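Local coordinates for putative tetR-family transcriptional regulator (Streptomyces coelicolor, PDB 3FIW), which probably binds DNA at regulatory regions and represses transcription, as a TetR-family transcriptional regulator, at residues Ser47-Ala52 / Val57-Leu62; Thr32-Leu37 / Thr74-Ala79. One frame throughout, in Å; residues are numbered along the deposited sequence.

Interaction 1 (Ser47-Ala52 / Val57-Leu62)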
loop_
_atom_site.group_PDB
_atom_site.type_symbol
_atom_site.label_atom_id
_atom_site.label_comp_id
_atom_site.label_asym_id
_atom_site.label_seq_id
_atom_site.Cartn_x
_atom_site.Cartn_y
_atom_site.Cartn_z
ATOM N N SER A 47 -8.405 -20.804 3.793
ATOM C CA SER A 47 -8.224 -21.585 5.006
ATOM C C SER A 47 -7.683 -22.931 4.602
ATOM O O SER A 47 -7.808 -23.360 3.439
ATOM C CB SER A 47 -9.531 -21.781 5.779
ATOM O OG SER A 47 -10.500 -22.401 4.965
ATOM N N THR A 48 -7.039 -23.571 5.558
ATOM C CA THR A 48 -6.572 -24.928 5.409
ATOM C C THR A 48 -7.719 -25.875 5.079
ATOM O O THR A 48 -7.601 -26.716 4.170
ATOM C CB THR A 48 -5.854 -25.356 6.681
ATOM O OG1 THR A 48 -4.874 -24.346 6.970
ATOM C CG2 THR A 48 -5.160 -26.701 6.492
ATOM N N ARG A 49 -8.831 -25.736 5.789
ATOM C CA ARG A 49 -9.928 -26.644 5.532
ATOM C C ARG A 49 -10.461 -26.504 4.096
ATOM O O ARG A 49 -10.749 -27.505 3.433
ATOM C CB ARG A 49 -10.993 -26.634 6.667
ATOM C CG ARG A 49 -12.287 -25.934 6.423
ATOM C CD ARG A 49 -13.445 -26.900 6.132
ATOM N NE ARG A 49 -14.692 -26.156 5.882
ATOM C CZ ARG A 49 -14.940 -25.409 4.793
ATOM N NH1 ARG A 49 -14.051 -25.307 3.806
ATOM N NH2 ARG A 49 -16.097 -24.759 4.676
ATOM N N ARG A 50 -10.507 -25.284 3.586
ATOM C CA ARG A 50 -11.040 -25.052 2.260
ATOM C C ARG A 50 -10.064 -25.549 1.182
ATOM O O ARG A 50 -10.484 -26.143 0.178
ATOM C CB ARG A 50 -11.324 -23.558 2.104
ATOM C CG ARG A 50 -12.617 -23.237 1.426
ATOM C CD ARG A 50 -13.063 -21.882 1.891
ATOM N NE ARG A 50 -14.406 -21.577 1.413
ATOM C CZ ARG A 50 -15.102 -20.508 1.776
ATOM N NH1 ARG A 50 -14.577 -19.622 2.623
ATOM N NH2 ARG A 50 -16.319 -20.325 1.282
ATOM N N LEU A 51 -8.766 -25.332 1.400
ATOM C CA LEU A 51 -7.738 -25.854 0.533
ATOM C C LEU A 51 -7.758 -27.387 0.506
ATOM O O LEU A 51 -7.678 -27.993 -0.574
ATOM C CB LEU A 51 -6.357 -25.308 0.955
ATOM C CG LEU A 51 -5.052 -25.833 0.337
ATOM C CD1 LEU A 51 -4.975 -25.631 -1.169
ATOM C CD2 LEU A 51 -3.902 -25.146 1.018
ATOM N N ALA A 52 -7.860 -28.008 1.690
ATOM C CA ALA A 52 -7.934 -29.465 1.788
ATOM C C ALA A 52 -9.029 -29.991 0.863
ATOM O O ALA A 52 -8.819 -30.924 0.093
ATOM C CB ALA A 52 -8.208 -29.900 3.212
ATOM N N VAL A 57 -8.581 -33.861 -0.020
ATOM C CA VAL A 57 -7.844 -34.607 1.004
ATOM C C VAL A 57 -8.371 -34.291 2.400
ATOM O O VAL A 57 -9.131 -33.319 2.592
ATOM C CB VAL A 57 -6.296 -34.372 0.940
ATOM C CG1 VAL A 57 -5.735 -34.774 -0.420
ATOM C CG2 VAL A 57 -5.914 -32.936 1.273
ATOM N N GLU A 58 -7.979 -35.129 3.358
ATOM C CA GLU A 58 -8.194 -34.870 4.789
ATOM C C GLU A 58 -7.421 -33.636 5.223
ATOM O O GLU A 58 -6.215 -33.505 4.927
ATOM C CB GLU A 58 -7.725 -36.061 5.628
ATOM C CG GLU A 58 -8.534 -37.347 5.409
ATOM C CD GLU A 58 -10.014 -37.113 5.631
ATOM O OE1 GLU A 58 -10.765 -37.056 4.626
ATOM O OE2 GLU A 58 -10.412 -36.953 6.809
ATOM N N GLN A 59 -8.106 -32.737 5.926
ATOM C CA GLN A 59 -7.464 -31.482 6.373
ATOM C C GLN A 59 -6.154 -31.649 7.187
ATOM O O GLN A 59 -5.186 -30.901 6.943
ATOM C CB GLN A 59 -8.446 -30.572 7.110
ATOM C CG GLN A 59 -7.844 -29.212 7.436
ATOM C CD GLN A 59 -8.669 -28.416 8.416
ATOM O OE1 GLN A 59 -8.192 -27.435 8.992
ATOM N NE2 GLN A 59 -9.919 -28.820 8.604
ATOM N N PRO A 60 -6.120 -32.592 8.171
ATOM C CA PRO A 60 -4.851 -32.836 8.894
ATOM C C PRO A 60 -3.660 -33.252 8.023
ATOM O O PRO A 60 -2.522 -33.002 8.389
ATOM C CB PRO A 60 -5.217 -33.954 9.868
ATOM C CG PRO A 60 -6.702 -33.753 10.085
ATOM C CD PRO A 60 -7.217 -33.406 8.738
ATOM N N SER A 61 -3.906 -33.869 6.876
ATOM C CA SER A 61 -2.824 -34.171 5.951
ATOM C C SER A 61 -2.061 -32.927 5.437
ATOM O O SER A 61 -0.927 -33.058 4.996
ATOM C CB SER A 61 -3.320 -35.024 4.785
ATOM O OG SER A 61 -3.864 -34.190 3.790
ATOM N N LEU A 62 -2.680 -31.746 5.507
ATOM C CA LEU A 62 -2.040 -30.498 5.114
ATOM C C LEU A 62 -1.173 -29.883 6.201
ATOM O O LEU A 62 -0.251 -29.149 5.873
ATOM C CB LEU A 62 -3.062 -29.458 4.645
ATOM C CG LEU A 62 -3.826 -29.767 3.353
ATOM C CD1 LEU A 62 -4.669 -28.547 2.975
ATOM C CD2 LEU A 62 -2.892 -30.212 2.208
HETATM O O HOH W 1 -8.477 -24.250 8.222
#
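The carbonyl oxygen of A52 accepts the backbone N-H of V57 at 2.9 Å from N to O. The N-H...O angle of 176° makes the bond almost straight, although the nitrogen stands above the carbonyl plane, 36° out of it. This bond ties helix 48-55 to the start of 57-62 within the predicted helix-turn-helix, where Q59 and L62 follow the turn. The methyl of A52 lies against the backbone of the second segment, with CB 3.6 Å from Q59 CA. L62 packs beside it: its CD1 approaches A52 N at 3.5 Å and also rests on CG of L51, so a single methyl touches two successive residues. T48 CG2, anti to the backbone N (OG1 chi1 -52°), is thereby turned to the second segment, where it meets Q59 CG at 3.8 Å and L62 CB at 3.9 Å; the T48 and Q59 side chains cross at about a right angle. The extended Q59 chain lays its amide beside R49, though the closeness of NE2 to R49 CB makes the detail there doubtful. A water bridges the same pair, accepting from R49 N at 2.9 Å and donating to Q59 OE1 over a longer 3.3 Å. Behind this contact, L51 packs on V30, E33 and A34 of helix 27-41, and R50 touches L37 of that same helix.

Interaction 2 (Thr32-Leu37 / Thr74-Ala79)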
loop_
_atom_site.group_PDB
_atom_site.type_symbol
_atom_site.label_atom_id
_atom_site.label_comp_id
_atom_site.label_asym_id
_atom_site.label_seq_id
_atom_site.Cartn_x
_atom_site.Cartn_y
_atom_site.Cartn_z
ATOM N N THR A 32 0.217 -24.068 -5.244
ATOM C CA THR A 32 -0.364 -23.643 -6.514
ATOM C C THR A 32 -1.864 -23.702 -6.414
ATOM O O THR A 32 -2.580 -22.813 -6.900
ATOM C CB THR A 32 0.149 -24.555 -7.670
ATOM O OG1 THR A 32 1.536 -24.252 -7.909
ATOM C CG2 THR A 32 -0.637 -24.311 -8.952
ATOM N N GLU A 33 -2.332 -24.744 -5.737
ATOM C CA GLU A 33 -3.741 -24.909 -5.452
ATOM C C GLU A 33 -4.284 -23.844 -4.470
ATOM O O GLU A 33 -5.461 -23.458 -4.541
ATOM C CB GLU A 33 -3.969 -26.319 -4.929
ATOM C CG GLU A 33 -5.369 -26.844 -5.202
ATOM C CD GLU A 33 -5.672 -27.099 -6.685
ATOM O OE1 GLU A 33 -4.796 -27.583 -7.451
ATOM O OE2 GLU A 33 -6.822 -26.810 -7.066
ATOM N N ALA A 34 -3.411 -23.354 -3.595
ATOM C CA ALA A 34 -3.785 -22.347 -2.610
ATOM C C ALA A 34 -3.983 -20.988 -3.289
ATOM O O ALA A 34 -4.967 -20.254 -3.020
ATOM C CB ALA A 34 -2.696 -22.277 -1.547
ATOM N N LEU A 35 -3.057 -20.677 -4.200
ATOM C CA LEU A 35 -3.113 -19.466 -5.002
ATOM C C LEU A 35 -4.316 -19.457 -5.944
ATOM O O LEU A 35 -4.907 -18.378 -6.178
ATOM C CB LEU A 35 -1.823 -19.297 -5.774
ATOM C CG LEU A 35 -0.558 -18.926 -4.962
ATOM C CD1 LEU A 35 0.631 -18.803 -5.877
ATOM C CD2 LEU A 35 -0.741 -17.655 -4.183
ATOM N N ASP A 36 -4.671 -20.627 -6.483
ATOM C CA ASP A 36 -5.892 -20.759 -7.256
ATOM C C ASP A 36 -7.127 -20.556 -6.407
ATOM O O ASP A 36 -8.069 -19.889 -6.855
ATOM C CB ASP A 36 -6.001 -22.113 -7.952
ATOM C CG ASP A 36 -5.036 -22.255 -9.128
ATOM O OD1 ASP A 36 -4.321 -21.280 -9.517
ATOM O OD2 ASP A 36 -5.004 -23.380 -9.662
ATOM N N LEU A 37 -7.118 -21.125 -5.200
ATOM C CA LEU A 37 -8.165 -20.904 -4.198
ATOM C C LEU A 37 -8.329 -19.424 -3.848
ATOM O O LEU A 37 -9.465 -18.928 -3.733
ATOM C CB LEU A 37 -7.894 -21.705 -2.911
ATOM C CG LEU A 37 -9.012 -21.616 -1.841
ATOM C CD1 LEU A 37 -10.265 -22.348 -2.262
ATOM C CD2 LEU A 37 -8.532 -22.130 -0.492
ATOM N N THR A 74 2.650 -17.240 4.007
ATOM C CA THR A 74 4.049 -16.904 3.730
ATOM C C THR A 74 4.474 -17.607 2.473
ATOM O O THR A 74 5.041 -16.986 1.607
ATOM C CB THR A 74 4.965 -17.310 4.928
ATOM O OG1 THR A 74 4.573 -16.557 6.068
ATOM C CG2 THR A 74 6.478 -17.050 4.702
ATOM N N ALA A 75 4.212 -18.912 2.399
ATOM C CA ALA A 75 4.446 -19.724 1.223
ATOM C C ALA A 75 3.708 -19.257 -0.014
ATOM O O ALA A 75 4.286 -19.289 -1.091
ATOM C CB ALA A 75 4.121 -21.199 1.491
HETATM N N MSE A 76 2.427 -18.894 0.129
HETATM C CA MSE A 76 1.665 -18.370 -0.992
HETATM C C MSE A 76 2.274 -17.052 -1.487
HETATM O O MSE A 76 2.399 -16.849 -2.689
HETATM C CB MSE A 76 0.204 -18.175 -0.591
HETATM C CG MSE A 76 -0.600 -19.474 -0.421
HETATM SE SE MSE A 76 -2.221 -19.173 0.534
HETATM C CE MSE A 76 -3.079 -17.900 -0.694
ATOM N N ALA A 77 2.688 -16.178 -0.554
ATOM C CA ALA A 77 3.214 -14.849 -0.896
ATOM C C ALA A 77 4.544 -14.962 -1.679
ATOM O O ALA A 77 4.773 -14.206 -2.635
ATOM C CB ALA A 77 3.392 -13.994 0.363
ATOM N N GLN A 78 5.387 -15.914 -1.262
ATOM C CA GLN A 78 6.646 -16.147 -1.889
ATOM C C GLN A 78 6.442 -16.698 -3.304
ATOM O O GLN A 78 7.052 -16.189 -4.250
ATOM C CB GLN A 78 7.527 -17.083 -1.046
ATOM C CG GLN A 78 8.990 -17.190 -1.591
ATOM C CD GLN A 78 9.816 -15.927 -1.267
ATOM O OE1 GLN A 78 9.677 -15.355 -0.189
ATOM N NE2 GLN A 78 10.661 -15.504 -2.178
ATOM N N ALA A 79 5.610 -17.742 -3.450
ATOM C CA ALA A 79 5.299 -18.346 -4.779
ATOM C C ALA A 79 4.682 -17.297 -5.716
ATOM O O ALA A 79 4.897 -17.325 -6.914
ATOM C CB ALA A 79 4.369 -19.500 -4.602
#
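Helices 32-37 and 74-79 cross almost perpendicularly, at -88°, with their axes 9.6 Å apart and L35 and M76 the nearest pair by CA. They belong to helices 27-41 and 69-79 of the TetR-family N-terminal region, where helix 27-41 packs on helix 48-55 of the predicted helix-turn-helix and helix 69-79 follows that motif in the chain. The contact between them is apolar. L35 has CG anti to its carbonyl carbon (chi1 -71°), and the isobutyl end comes nearer the other helix than its CB direction suggests. Its two methyls divide the work: CD2 lies 3.8 Å from M76 CB and 3.6 Å from the M76 carbonyl oxygen, while CD1 reaches A79 CB, one turn farther along, at 4.0 Å. The L35 and M76 side chains lie alongside each other, pointing opposite ways. Cutting L35 back to an alanine would probably leave A79 CB without its partner here and open a gap beside M76 CB. L120 of helix 117-123 touches both L35 and M76, bringing a third helix to this buried contact. M76, modelled as selenomethionine, bends at chi3 (61°) around A34: CG and SE lie 3.7 and 3.8 Å from A34 CB, and CE ends 3.8 Å from A34 O.

Helix 27-41 joins the two contacts, whose centres lie 14 Å apart. A34 offers CB to M76 in interaction 2, while its backbone N lies 3.7 Å from CD1 of L51, whose CG packs against L62 in interaction 1. L37 CD2 adds a second link, 3.7 Å from L51 N. In sequence, both segments of interaction 1 fall between those of interaction 2, so helices 27-41 and 69-79 bracket the helix-turn-helix. The partly buried interaction 1, within the predicted DNA-binding motif, is centred about 27 Å from the chain centre; the buried interaction 2 is about 13 Å from it, consistent with a position between the DNA-reading end and the rest of the chain.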